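Local coordinates for protein glutamyl-tRNA synthetase (PDB 3AII) that charges tRNA with glutamate after activating the amino acid with ATP and, as a non-discriminating enzyme, probably serves both tRNA(Glu) and tRNA(Gln), at residues 135-140 and 261-266; 187-192 and 234-239; 500-505 and 546-551. All blocks are in the same frame, centred on the assembly; numbering follows the deposited sequence.

Contact 1: 135-140 and 261-266; sequences IEDTDP and HPRTGT
The imidazole of His261 presents its edge to the carbonyl oxygen of Asp137: NE2 donates in the ring plane to Asp137 O over 2.7 Å, and the bond is nearly straight at 170°. Next to this bond the Asp137 carboxylate stands almost perpendicular to the ring, its OD2 lying 3.6 Å from His261 CE1. Pro140 approaches the same ring obliquely, with its CA 3.6 Å from CD2. At another part of the ring edge, ND1 accepts the backbone N-H of Arg263 at 3.0 Å. The imidazole is therefore held in plane by one bond given and one received, a pattern that fits its neutral form. With CG anti to the backbone N (chi1 -166°), the ring extends across to the other loop. The Asp137 carboxylate also rests on Arg263 CD, but its OD2 bonds to Ser169 and Tyr148, while the Arg263 guanidinium makes a salt bridge with Asp170. The contact joins two loops of the class I catalytic domain, the one that leaves strand 130-135 and the one before strand 270-272. Tyr148 of helix 147-158 and Tyr271 of strand 270-272 pack against His261, and Ile167 of strand 164-167 meets Asp137 and Arg263.

Contact 2: 187-192 and 234-239; sequences GAYVCT and VVRVKT. With ZN (zinc ion), chain D.
Strands 188-191 and 234-237 pair antiparallel, with Tyr189 facing Arg236 and Cys191 facing Val234 as hydrogen-bonded pairs. In the first, Arg236 N reaches Tyr189 O at 2.9 Å and Tyr189 N answers to Arg236 O; in the second, Cys191 N bonds to Val234 O and Val234 N to Cys191 O. Beyond the strand ends, Lys238 N bonds to Gly187 O from well above the carbonyl plane. A water adds a polar link, donating to Ala188 O and accepting from Lys238 NZ, which also bonds to Arg211 O.

Apolar contact on one face of the sheet comes from Ala188, Val190 and Val235: Ala188 CB touches Val235 CG1 at 3.9 Å, and Trp222 of helix 215-224 packs on both valines.

The other face holds the aromatic contacts. Arg236 CB makes a CH-pi contact over the Tyr189 ring, 4.1 Å from its centroid, while Lys238 CG comes to the ring edge, 3.5 Å from CD1. A chi1 of 59° sets the ring between its own backbone N and carbonyl carbon, which puts one face against Arg236 CB and the CD1 edge against Lys238 CG. Tyr189 OH bonds to the Asp250 carboxylate (OD2) and Arg236 NH1 to the Asp250 backbone O.

Metal binding lies on this same face. Cys191 SG, anti to its backbone N (chi1 -178°), binds the zinc ion at 2.4 Å, and Cys193, Cys208 and Cys210 complete the site. Cys191 CB lies at the edge of the Arg236 guanidinium, 3.8 Å from CD, and SG is 4.0 Å from Arg236 NE. The nearby positive charge probably offsets part of the negative charge of the four-cysteine site, and the strand pairing at Cys191 probably helps to hold this ligand in place.

Contact 3: 500-505 and 546-551; sequences LEAEVI and MVFYYA
Strands 500-505 and 546-551 run parallel with their axes 33° apart, and the main-chain bonds pass alternately between them, from a weak one, Met546 N to Glu501 O, through Glu503 N to Met546 O, Phe548 N to Glu503 O at 2.9 Å and Ile505 N to Phe548 O, to Tyr550 N to Ile505 O.

Ile505 lies over the face of the Tyr549 ring, its CB 3.8 Å from the centroid and only 7° off the ring normal. The two side chains run alongside each other, pointing the same way, with Ile505 CG1 3.6 Å from Tyr549 CE2 and CG2 near CE1, so that both branches bear on the phenol. An alanine in place of Tyr549 would probably leave the Ile505 branches without the flat surface they rest on and open a gap beside Pro350. On the same face of the sheet, the Glu503 chain lies alongside Val547, CG 3.7 Å from CG2.

In the GlnRS-like anticodon-binding region, which is built from beta-barrels, this parallel pair is flanked by antiparallel neighbours: strand 511-516 beside 500-505, and strand 535-541 beside 546-551.

The opposite face carries Ala502, Val504, Met546 and Phe548. Glu503 O and Ala502 CB meet the Phe548 ring at its edge, and Val504 CG2 sits 4.0 Å from Phe548 CB. Val504 CG1 packs 3.8 Å from Tyr550 CB, while the Tyr550 hydroxyl bonds to Phe534 O and a water donates to both Tyr550 O and Ile505 O. Met546, bent at chi3 (-99°), brings CE tightly against Leu500 CD1, at 3.5 Å. Phe406 of strand 402-408 lies against Ala502 and Val504.

How the contacts relate
Contacts 1 and 2 both belong to the catalytic domain, and along the chain the second is nested within the loop closed by the first. Their centres are 23 Å apart and their nearest atoms about 13 Å. Asp137 of contact 1 touches Pro105 of the predicted HIGH motif, which in class I synthetases takes part in ATP binding, so contact 1 probably borders the active site, whereas contact 2 carries the zinc site. Strand 270-272, reached by residues 135-140 and 261-266, belongs to the same antiparallel sheet as the strands of contact 2. Contact 3 follows later, in the anticodon-binding part: its centre is 40 Å from that of contact 1 and 58 Å from that of contact 2, on the opposite side of the chain's centre from contact 2.

Contact 1: 135-140 and 261-266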
ATOM      1  N   ILE A 135     -10.791  -4.834  12.282  1.00 13.28           N
ATOM      2  CA  ILE A 135     -11.328  -4.032  11.191  1.00 13.42           C
ATOM      3  C   ILE A 135     -12.242  -2.967  11.766  1.00 15.06           C
ATOM      4  O   ILE A 135     -13.257  -3.272  12.401  1.00 15.30           O
ATOM      5  CB  ILE A 135     -12.139  -4.881  10.199  1.00 15.76           C
ATOM      6  CG1 ILE A 135     -11.330  -6.083   9.706  1.00 23.82           C
ATOM      7  CG2 ILE A 135     -12.605  -4.013   9.042  1.00 17.67           C
ATOM      8  CD1 ILE A 135     -10.083  -5.721   8.996  1.00 19.46           C
ATOM      9  N   GLU A 136     -11.875  -1.709  11.553  1.00 13.65           N
ATOM     10  CA  GLU A 136     -12.539  -0.605  12.227  1.00 14.74           C
ATOM     11  C   GLU A 136     -13.581   0.029  11.301  1.00 18.42           C
ATOM     12  O   GLU A 136     -13.334   1.041  10.635  1.00 18.93           O
ATOM     13  CB  GLU A 136     -11.489   0.380  12.760  1.00 16.69           C
ATOM     14  CG  GLU A 136     -10.626  -0.291  13.839  1.00 21.48           C
ATOM     15  CD  GLU A 136      -9.845   0.668  14.736  1.00 21.57           C
ATOM     16  OE1 GLU A 136      -9.625   1.837  14.338  1.00 23.01           O
ATOM     17  OE2 GLU A 136      -9.434   0.220  15.832  1.00 19.88           O
ATOM     18  N   ASP A 137     -14.746  -0.615  11.259  1.00 16.85           N
ATOM     19  CA  ASP A 137     -15.783  -0.284  10.283  1.00 13.38           C
ATOM     20  C   ASP A 137     -17.021   0.351  10.929  1.00 17.06           C
ATOM     21  O   ASP A 137     -18.147  -0.027  10.615  1.00 19.78           O
ATOM     22  CB  ASP A 137     -16.182  -1.534   9.501  1.00 14.53           C
ATOM     23  CG  ASP A 137     -16.824  -2.595  10.373  1.00 16.46           C
ATOM     24  OD1 ASP A 137     -16.591  -2.609  11.598  1.00 15.74           O
ATOM     25  OD2 ASP A 137     -17.584  -3.417   9.830  1.00 19.36           O
ATOM     26  N   THR A 138     -16.803   1.317  11.818  1.00 17.18           N
ATOM     27  CA  THR A 138     -17.910   1.990  12.518  1.00 18.44           C
ATOM     28  C   THR A 138     -18.392   3.296  11.873  1.00 25.35           C
ATOM     29  O   THR A 138     -19.119   4.072  12.512  1.00 27.39           O
ATOM     30  CB  THR A 138     -17.522   2.329  13.964  1.00 19.64           C
ATOM     31  OG1 THR A 138     -16.317   3.098  13.944  1.00 29.27           O
ATOM     32  CG2 THR A 138     -17.288   1.054  14.759  1.00 27.05           C
ATOM     33  N   ASP A 139     -17.994   3.551  10.633  1.00 22.51           N
ATOM     34  CA  ASP A 139     -18.535   4.691   9.887  1.00 22.50           C
ATOM     35  C   ASP A 139     -19.243   4.117   8.680  1.00 22.77           C
ATOM     36  O   ASP A 139     -18.593   3.742   7.696  1.00 23.50           O
ATOM     37  CB  ASP A 139     -17.433   5.651   9.448  1.00 21.74           C
ATOM     38  CG  ASP A 139     -17.973   6.870   8.702  1.00 42.00           C
ATOM     39  OD1 ASP A 139     -17.173   7.788   8.437  1.00 49.02           O
ATOM     40  OD2 ASP A 139     -19.188   6.918   8.386  1.00 38.27           O
ATOM     41  N   PRO A 140     -20.574   4.016   8.762  1.00 18.65           N
ATOM     42  CA  PRO A 140     -21.310   3.242   7.757  1.00 19.45           C
ATOM     43  C   PRO A 140     -21.166   3.804   6.347  1.00 22.03           C
ATOM     44  O   PRO A 140     -21.262   3.037   5.393  1.00 24.54           O
ATOM     45  CB  PRO A 140     -22.766   3.333   8.228  1.00 21.25           C
ATOM     46  CG  PRO A 140     -22.814   4.523   9.139  1.00 20.41           C
ATOM     47  CD  PRO A 140     -21.466   4.630   9.769  1.00 18.93           C
ATOM     48  N   HIS A 261     -25.488   0.492   6.716  1.00 22.63           N
ATOM     49  CA  HIS A 261     -24.151  -0.074   6.811  1.00 21.92           C
ATOM     50  C   HIS A 261     -24.119  -1.303   5.913  1.00 24.85           C
ATOM     51  O   HIS A 261     -25.077  -2.070   5.895  1.00 26.40           O
ATOM     52  CB  HIS A 261     -23.876  -0.484   8.261  1.00 19.38           C
ATOM     53  CG  HIS A 261     -22.435  -0.780   8.553  1.00 21.04           C
ATOM     54  ND1 HIS A 261     -21.818  -1.945   8.157  1.00 22.25           N
ATOM     55  CD2 HIS A 261     -21.501  -0.071   9.232  1.00 20.59           C
ATOM     56  CE1 HIS A 261     -20.560  -1.934   8.558  1.00 25.73           C
ATOM     57  NE2 HIS A 261     -20.342  -0.812   9.222  1.00 17.79           N
ATOM     58  N   PRO A 262     -23.020  -1.503   5.182  1.00 24.66           N
ATOM     59  CA  PRO A 262     -22.985  -2.624   4.235  1.00 30.77           C
ATOM     60  C   PRO A 262     -23.001  -4.000   4.894  1.00 39.82           C
ATOM     61  O   PRO A 262     -23.455  -4.958   4.268  1.00 40.18           O
ATOM     62  CB  PRO A 262     -21.682  -2.391   3.463  1.00 33.29           C
ATOM     63  CG  PRO A 262     -21.449  -0.929   3.570  1.00 39.31           C
ATOM     64  CD  PRO A 262     -21.910  -0.567   4.953  1.00 30.98           C
ATOM     65  N   ARG A 263     -22.519  -4.102   6.127  1.00 27.43           N
ATOM     66  CA  ARG A 263     -22.626  -5.353   6.886  1.00 27.67           C
ATOM     67  C   ARG A 263     -23.919  -5.493   7.673  1.00 31.51           C
ATOM     68  O   ARG A 263     -24.619  -6.500   7.567  1.00 40.34           O
ATOM     69  CB  ARG A 263     -21.451  -5.515   7.857  1.00 41.21           C
ATOM     70  CG  ARG A 263     -20.237  -6.173   7.259  1.00 25.95           C
ATOM     71  CD  ARG A 263     -19.151  -6.428   8.298  1.00 22.49           C
ATOM     72  NE  ARG A 263     -19.136  -7.807   8.788  1.00 25.10           N
ATOM     73  CZ  ARG A 263     -19.544  -8.194   9.994  1.00 25.29           C
ATOM     74  NH1 ARG A 263     -20.012  -7.317  10.878  1.00 28.20           N
ATOM     75  NH2 ARG A 263     -19.465  -9.480  10.323  1.00 31.28           N
ATOM     76  N   THR A 264     -24.221  -4.493   8.489  1.00 24.21           N
ATOM     77  CA  THR A 264     -25.313  -4.588   9.444  1.00 27.18           C
ATOM     78  C   THR A 264     -26.598  -3.911   8.964  1.00 21.96           C
ATOM     79  O   THR A 264     -27.584  -3.864   9.690  1.00 26.32           O
ATOM     80  CB  THR A 264     -24.908  -3.987  10.800  1.00 34.79           C
ATOM     81  OG1 THR A 264     -24.556  -2.610  10.620  1.00 27.65           O
ATOM     82  CG2 THR A 264     -23.708  -4.733  11.372  1.00 35.32           C
ATOM     83  N   GLY A 265     -26.579  -3.383   7.745  1.00 28.14           N
ATOM     84  CA  GLY A 265     -27.780  -2.795   7.170  1.00 35.08           C
ATOM     85  C   GLY A 265     -28.281  -1.581   7.927  1.00 29.02           C
ATOM     86  O   GLY A 265     -27.528  -0.637   8.155  1.00 31.69           O
ATOM     87  N   THR A 266     -29.552  -1.606   8.326  1.00 27.75           N
ATOM     88  CA  THR A 266     -30.141  -0.502   9.078  1.00 35.15           C
ATOM     89  C   THR A 266     -30.434  -0.894  10.522  1.00 31.83           C
ATOM     90  O   THR A 266     -31.228  -0.250  11.210  1.00 30.40           O
ATOM     91  CB  THR A 266     -31.437   0.012   8.418  1.00 47.81           C
ATOM     92  OG1 THR A 266     -32.367  -1.068   8.296  1.00 39.19           O
ATOM     93  CG2 THR A 266     -31.143   0.591   7.037  1.00 37.95           C
TER

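Contact 2: 187-192 and 234-239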
ATOM      1  N   GLY A 187     -18.696   9.242  33.979  1.00 18.37           N
ATOM      2  CA  GLY A 187     -17.650   9.648  33.068  1.00 17.67           C
ATOM      3  C   GLY A 187     -18.133  10.103  31.709  1.00 16.81           C
ATOM      4  O   GLY A 187     -17.333  10.422  30.839  1.00 19.33           O
ATOM      5  N   ALA A 188     -19.448  10.145  31.538  1.00 15.35           N
ATOM      6  CA  ALA A 188     -20.018  10.592  30.281  1.00 15.60           C
ATOM      7  C   ALA A 188     -21.427  11.096  30.493  1.00 19.89           C
ATOM      8  O   ALA A 188     -22.037  10.844  31.532  1.00 19.27           O
ATOM      9  CB  ALA A 188     -20.004   9.468  29.250  1.00 15.55           C
ATOM     10  N   TYR A 189     -21.932  11.825  29.505  1.00 17.51           N
ATOM     11  CA  TYR A 189     -23.281  12.359  29.577  1.00 20.11           C
ATOM     12  C   TYR A 189     -23.870  12.494  28.190  1.00 18.65           C
ATOM     13  O   TYR A 189     -23.128  12.530  27.202  1.00 16.58           O
ATOM     14  CB  TYR A 189     -23.297  13.707  30.313  1.00 19.64           C
ATOM     15  CG  TYR A 189     -22.450  14.817  29.724  1.00 18.25           C
ATOM     16  CD1 TYR A 189     -21.074  14.860  29.923  1.00 19.03           C
ATOM     17  CD2 TYR A 189     -23.033  15.841  28.989  1.00 17.32           C
ATOM     18  CE1 TYR A 189     -20.316  15.883  29.404  1.00 19.60           C
ATOM     19  CE2 TYR A 189     -22.281  16.871  28.478  1.00 16.68           C
ATOM     20  CZ  TYR A 189     -20.933  16.897  28.681  1.00 19.98           C
ATOM     21  OH  TYR A 189     -20.191  17.932  28.150  1.00 22.74           O
ATOM     22  N   VAL A 190     -25.202  12.539  28.111  1.00 19.20           N
ATOM     23  CA  VAL A 190     -25.854  12.770  26.824  1.00 15.59           C
ATOM     24  C   VAL A 190     -26.164  14.243  26.644  1.00 20.61           C
ATOM     25  O   VAL A 190     -26.952  14.821  27.400  1.00 22.46           O
ATOM     26  CB  VAL A 190     -27.131  11.964  26.666  1.00 16.25           C
ATOM     27  CG1 VAL A 190     -27.735  12.235  25.281  1.00 19.51           C
ATOM     28  CG2 VAL A 190     -26.837  10.471  26.853  1.00 19.09           C
ATOM     29  N   CYS A 191     -25.540  14.840  25.637  1.00 17.92           N
ATOM     30  CA  CYS A 191     -25.674  16.267  25.393  1.00 19.25           C
ATOM     31  C   CYS A 191     -26.629  16.518  24.243  1.00 20.12           C
ATOM     32  O   CYS A 191     -26.424  16.038  23.124  1.00 23.94           O
ATOM     33  CB  CYS A 191     -24.323  16.885  25.075  1.00 19.34           C
ATOM     34  SG  CYS A 191     -24.409  18.671  24.826  1.00 24.38           S
ATOM     35  N   THR A 192     -27.668  17.296  24.538  1.00 25.72           N
ATOM     36  CA  THR A 192     -28.691  17.647  23.565  1.00 32.38           C
ATOM     37  C   THR A 192     -28.555  19.099  23.110  1.00 30.05           C
ATOM     38  O   THR A 192     -29.430  19.616  22.421  1.00 31.55           O
ATOM     39  CB  THR A 192     -30.098  17.461  24.169  1.00 32.91           C
ATOM     40  OG1 THR A 192     -30.156  18.116  25.444  1.00 30.47           O
ATOM     41  CG2 THR A 192     -30.412  15.979  24.359  1.00 31.61           C
ATOM     42  N   VAL A 234     -25.508  13.741  21.178  1.00 17.24           N
ATOM     43  CA  VAL A 234     -24.271  12.965  21.231  1.00 17.21           C
ATOM     44  C   VAL A 234     -24.001  12.537  22.670  1.00 16.18           C
ATOM     45  O   VAL A 234     -24.533  13.128  23.621  1.00 18.41           O
ATOM     46  CB  VAL A 234     -23.072  13.770  20.695  1.00 18.47           C
ATOM     47  CG1 VAL A 234     -23.222  13.984  19.190  1.00 18.27           C
ATOM     48  CG2 VAL A 234     -22.951  15.102  21.434  1.00 17.59           C
ATOM     49  N   VAL A 235     -23.210  11.484  22.836  1.00 15.75           N
ATOM     50  CA  VAL A 235     -22.607  11.204  24.131  1.00 13.25           C
ATOM     51  C   VAL A 235     -21.229  11.851  24.172  1.00 14.95           C
ATOM     52  O   VAL A 235     -20.442  11.715  23.222  1.00 16.32           O
ATOM     53  CB  VAL A 235     -22.471   9.677  24.386  1.00 13.76           C
ATOM     54  CG1 VAL A 235     -21.837   9.409  25.754  1.00 12.84           C
ATOM     55  CG2 VAL A 235     -23.824   8.993  24.320  1.00 15.17           C
ATOM     56  N   ARG A 236     -20.952  12.570  25.258  1.00 14.51           N
ATOM     57  CA  ARG A 236     -19.656  13.213  25.470  1.00 13.96           C
ATOM     58  C   ARG A 236     -18.956  12.622  26.678  1.00 13.83           C
ATOM     59  O   ARG A 236     -19.583  12.361  27.695  1.00 17.35           O
ATOM     60  CB  ARG A 236     -19.845  14.719  25.678  1.00 18.59           C
ATOM     61  CG  ARG A 236     -20.334  15.424  24.428  1.00 19.74           C
ATOM     62  CD  ARG A 236     -20.499  16.925  24.659  1.00 24.35           C
ATOM     63  NE  ARG A 236     -20.868  17.584  23.403  1.00 26.52           N
ATOM     64  CZ  ARG A 236     -20.010  17.866  22.428  1.00 19.87           C
ATOM     65  NH1 ARG A 236     -18.725  17.569  22.552  1.00 25.06           N
ATOM     66  NH2 ARG A 236     -20.436  18.459  21.322  1.00 33.05           N
ATOM     67  N   VAL A 237     -17.656  12.386  26.544  1.00 18.25           N
ATOM     68  CA  VAL A 237     -16.867  11.889  27.657  1.00 15.56           C
ATOM     69  C   VAL A 237     -16.518  13.085  28.533  1.00 20.12           C
ATOM     70  O   VAL A 237     -16.095  14.113  28.024  1.00 23.92           O
ATOM     71  CB  VAL A 237     -15.583  11.241  27.149  1.00 17.66           C
ATOM     72  CG1 VAL A 237     -14.722  10.764  28.313  1.00 21.47           C
ATOM     73  CG2 VAL A 237     -15.920  10.079  26.206  1.00 17.99           C
ATOM     74  N   LYS A 238     -16.685  12.963  29.844  1.00 18.89           N
ATOM     75  CA  LYS A 238     -16.295  14.066  30.713  1.00 20.87           C
ATOM     76  C   LYS A 238     -14.781  14.077  30.832  1.00 24.05           C
ATOM     77  O   LYS A 238     -14.189  13.104  31.291  1.00 26.64           O
ATOM     78  CB  LYS A 238     -16.943  13.928  32.095  1.00 24.84           C
ATOM     79  CG  LYS A 238     -18.466  14.028  32.076  1.00 22.17           C
ATOM     80  CD  LYS A 238     -19.069  14.011  33.486  1.00 26.66           C
ATOM     81  CE  LYS A 238     -20.590  14.053  33.408  1.00 27.32           C
ATOM     82  NZ  LYS A 238     -21.269  14.178  34.750  1.00 30.85           N
ATOM     83  N   THR A 239     -14.151  15.165  30.396  1.00 23.74           N
ATOM     84  CA  THR A 239     -12.711  15.311  30.558  1.00 21.19           C
ATOM     85  C   THR A 239     -12.427  16.539  31.413  1.00 24.45           C
ATOM     86  O   THR A 239     -12.827  16.583  32.566  1.00 30.11           O
ATOM     87  CB  THR A 239     -11.977  15.366  29.211  1.00 27.50           C
ATOM     88  OG1 THR A 239     -12.360  16.545  28.491  1.00 23.65           O
ATOM     89  CG2 THR A 239     -12.340  14.130  28.383  1.00 20.34           C
TER
HETATM   90 ZN    ZN D1001     -25.306  19.889  26.628  1.00 27.33          ZN
HETATM   91  O   HOH W   1     -22.065  11.288  34.168  1.00 28.63           O

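Contact 3: 500-505 and 546-551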
ATOM      1  N   LEU A 500       8.480 -10.968 -31.409  1.00 18.98           N
ATOM      2  CA  LEU A 500       7.125 -11.095 -30.891  1.00 18.99           C
ATOM      3  C   LEU A 500       6.574  -9.744 -30.472  1.00 20.40           C
ATOM      4  O   LEU A 500       7.292  -8.913 -29.926  1.00 18.20           O
ATOM      5  CB  LEU A 500       7.136 -12.000 -29.661  1.00 23.08           C
ATOM      6  CG  LEU A 500       7.652 -13.420 -29.876  1.00 26.75           C
ATOM      7  CD1 LEU A 500       7.749 -14.141 -28.522  1.00 22.38           C
ATOM      8  CD2 LEU A 500       6.720 -14.150 -30.806  1.00 27.68           C
ATOM      9  N   GLU A 501       5.284  -9.529 -30.688  1.00 20.84           N
ATOM     10  CA  GLU A 501       4.670  -8.291 -30.234  1.00 22.13           C
ATOM     11  C   GLU A 501       4.595  -8.288 -28.709  1.00 19.32           C
ATOM     12  O   GLU A 501       4.272  -9.304 -28.086  1.00 20.95           O
ATOM     13  CB  GLU A 501       3.268  -8.131 -30.827  1.00 27.46           C
ATOM     14  CG  GLU A 501       3.251  -8.041 -32.336  1.00 39.08           C
ATOM     15  CD  GLU A 501       3.970  -6.808 -32.847  1.00 62.35           C
ATOM     16  OE1 GLU A 501       4.794  -6.940 -33.777  1.00 67.41           O
ATOM     17  OE2 GLU A 501       3.714  -5.709 -32.312  1.00 59.78           O
ATOM     18  N   ALA A 502       4.906  -7.144 -28.113  1.00 17.79           N
ATOM     19  CA  ALA A 502       4.753  -6.977 -26.675  1.00 20.48           C
ATOM     20  C   ALA A 502       4.426  -5.540 -26.338  1.00 22.24           C
ATOM     21  O   ALA A 502       4.658  -4.632 -27.133  1.00 20.49           O
ATOM     22  CB  ALA A 502       6.026  -7.402 -25.943  1.00 20.17           C
ATOM     23  N   GLU A 503       3.886  -5.330 -25.149  1.00 19.28           N
ATOM     24  CA  GLU A 503       3.708  -3.982 -24.653  1.00 21.46           C
ATOM     25  C   GLU A 503       3.969  -3.961 -23.169  1.00 20.39           C
ATOM     26  O   GLU A 503       3.888  -4.990 -22.492  1.00 20.95           O
ATOM     27  CB  GLU A 503       2.317  -3.446 -24.966  1.00 23.22           C
ATOM     28  CG  GLU A 503       1.184  -4.222 -24.353  1.00 32.26           C
ATOM     29  CD  GLU A 503      -0.160  -3.772 -24.894  1.00 53.23           C
ATOM     30  OE1 GLU A 503      -0.366  -3.871 -26.123  1.00 63.22           O
ATOM     31  OE2 GLU A 503      -1.004  -3.315 -24.093  1.00 58.21           O
ATOM     32  N   VAL A 504       4.320  -2.784 -22.683  1.00 15.03           N
ATOM     33  CA  VAL A 504       4.610  -2.583 -21.279  1.00 15.99           C
ATOM     34  C   VAL A 504       3.760  -1.424 -20.791  1.00 18.31           C
ATOM     35  O   VAL A 504       3.752  -0.345 -21.405  1.00 21.40           O
ATOM     36  CB  VAL A 504       6.098  -2.264 -21.061  1.00 16.72           C
ATOM     37  CG1 VAL A 504       6.392  -2.077 -19.574  1.00 17.79           C
ATOM     38  CG2 VAL A 504       6.966  -3.383 -21.648  1.00 17.93           C
ATOM     39  N   ILE A 505       3.013  -1.655 -19.717  1.00 18.12           N
ATOM     40  CA  ILE A 505       2.237  -0.581 -19.100  1.00 17.73           C
ATOM     41  C   ILE A 505       3.107   0.112 -18.078  1.00 22.35           C
ATOM     42  O   ILE A 505       3.618  -0.530 -17.159  1.00 20.64           O
ATOM     43  CB  ILE A 505       0.964  -1.101 -18.438  1.00 18.86           C
ATOM     44  CG1 ILE A 505       0.170  -1.939 -19.438  1.00 21.08           C
ATOM     45  CG2 ILE A 505       0.151   0.070 -17.889  1.00 21.46           C
ATOM     46  CD1 ILE A 505      -0.143  -1.220 -20.735  1.00 25.28           C
ATOM     47  N   MET A 546       2.129 -10.312 -25.541  1.00 24.91           N
ATOM     48  CA  MET A 546       2.483 -10.222 -24.129  1.00 20.73           C
ATOM     49  C   MET A 546       2.287  -8.809 -23.578  1.00 20.95           C
ATOM     50  O   MET A 546       2.638  -7.816 -24.215  1.00 23.37           O
ATOM     51  CB  MET A 546       3.942 -10.642 -23.946  1.00 23.04           C
ATOM     52  CG  MET A 546       4.154 -12.129 -23.985  1.00 27.59           C
ATOM     53  SD  MET A 546       5.928 -12.465 -24.048  1.00 37.78           S
ATOM     54  CE  MET A 546       6.161 -12.750 -25.788  1.00 33.30           C
ATOM     55  N   VAL A 547       1.733  -8.722 -22.379  1.00 17.55           N
ATOM     56  CA  VAL A 547       1.625  -7.439 -21.698  1.00 15.27           C
ATOM     57  C   VAL A 547       2.367  -7.486 -20.364  1.00 19.36           C
ATOM     58  O   VAL A 547       2.057  -8.313 -19.514  1.00 18.50           O
ATOM     59  CB  VAL A 547       0.162  -7.072 -21.451  1.00 20.63           C
ATOM     60  CG1 VAL A 547       0.073  -5.730 -20.758  1.00 23.45           C
ATOM     61  CG2 VAL A 547      -0.594  -7.059 -22.781  1.00 21.11           C
ATOM     62  N   PHE A 548       3.348  -6.601 -20.203  1.00 16.46           N
ATOM     63  CA  PHE A 548       4.104  -6.481 -18.960  1.00 17.95           C
ATOM     64  C   PHE A 548       3.686  -5.220 -18.239  1.00 16.83           C
ATOM     65  O   PHE A 548       3.277  -4.243 -18.876  1.00 20.57           O
ATOM     66  CB  PHE A 548       5.603  -6.331 -19.252  1.00 16.78           C
ATOM     67  CG  PHE A 548       6.226  -7.526 -19.922  1.00 16.68           C
ATOM     68  CD1 PHE A 548       6.224  -7.640 -21.301  1.00 16.34           C
ATOM     69  CD2 PHE A 548       6.835  -8.520 -19.168  1.00 15.75           C
ATOM     70  CE1 PHE A 548       6.811  -8.733 -21.929  1.00 18.02           C
ATOM     71  CE2 PHE A 548       7.420  -9.619 -19.782  1.00 14.32           C
ATOM     72  CZ  PHE A 548       7.409  -9.727 -21.168  1.00 16.13           C
ATOM     73  N   TYR A 549       3.824  -5.238 -16.917  1.00 17.08           N
ATOM     74  CA  TYR A 549       3.714  -4.040 -16.089  1.00 19.11           C
ATOM     75  C   TYR A 549       5.089  -3.633 -15.551  1.00 15.08           C
ATOM     76  O   TYR A 549       5.781  -4.425 -14.915  1.00 18.21           O
ATOM     77  CB  TYR A 549       2.694  -4.252 -14.950  1.00 18.89           C
ATOM     78  CG  TYR A 549       1.284  -3.944 -15.393  1.00 17.29           C
ATOM     79  CD1 TYR A 549       0.562  -2.899 -14.820  1.00 24.10           C
ATOM     80  CD2 TYR A 549       0.690  -4.668 -16.415  1.00 19.81           C
ATOM     81  CE1 TYR A 549      -0.719  -2.597 -15.256  1.00 20.12           C
ATOM     82  CE2 TYR A 549      -0.588  -4.377 -16.856  1.00 21.43           C
ATOM     83  CZ  TYR A 549      -1.285  -3.333 -16.273  1.00 23.83           C
ATOM     84  OH  TYR A 549      -2.559  -3.035 -16.714  1.00 30.43           O
ATOM     85  N   TYR A 550       5.478  -2.386 -15.818  1.00 15.65           N
ATOM     86  CA  TYR A 550       6.795  -1.867 -15.460  1.00 16.70           C
ATOM     87  C   TYR A 550       6.985  -1.663 -13.966  1.00 19.28           C
ATOM     88  O   TYR A 550       6.146  -1.050 -13.292  1.00 19.37           O
ATOM     89  CB  TYR A 550       7.012  -0.541 -16.181  1.00 17.75           C
ATOM     90  CG  TYR A 550       8.436  -0.029 -16.224  1.00 14.69           C
ATOM     91  CD1 TYR A 550       9.316  -0.468 -17.212  1.00 16.87           C
ATOM     92  CD2 TYR A 550       8.894   0.922 -15.309  1.00 17.47           C
ATOM     93  CE1 TYR A 550      10.614   0.008 -17.275  1.00 21.02           C
ATOM     94  CE2 TYR A 550      10.194   1.417 -15.378  1.00 18.26           C
ATOM     95  CZ  TYR A 550      11.046   0.950 -16.366  1.00 22.16           C
ATOM     96  OH  TYR A 550      12.345   1.417 -16.455  1.00 20.59           O
ATOM     97  N   ALA A 551       8.096  -2.163 -13.439  1.00 15.57           N
ATOM     98  CA  ALA A 551       8.440  -1.908 -12.049  1.00 16.68           C
ATOM     99  C   ALA A 551       9.324  -0.674 -11.952  1.00 21.50           C
ATOM    100  O   ALA A 551       8.889   0.373 -11.465  1.00 23.21           O
ATOM    101  CB  ALA A 551       9.141  -3.120 -11.429  1.00 17.49           C
TER
HETATM  102  O   HOH W   2       3.729   0.136 -14.217  1.00 20.80           O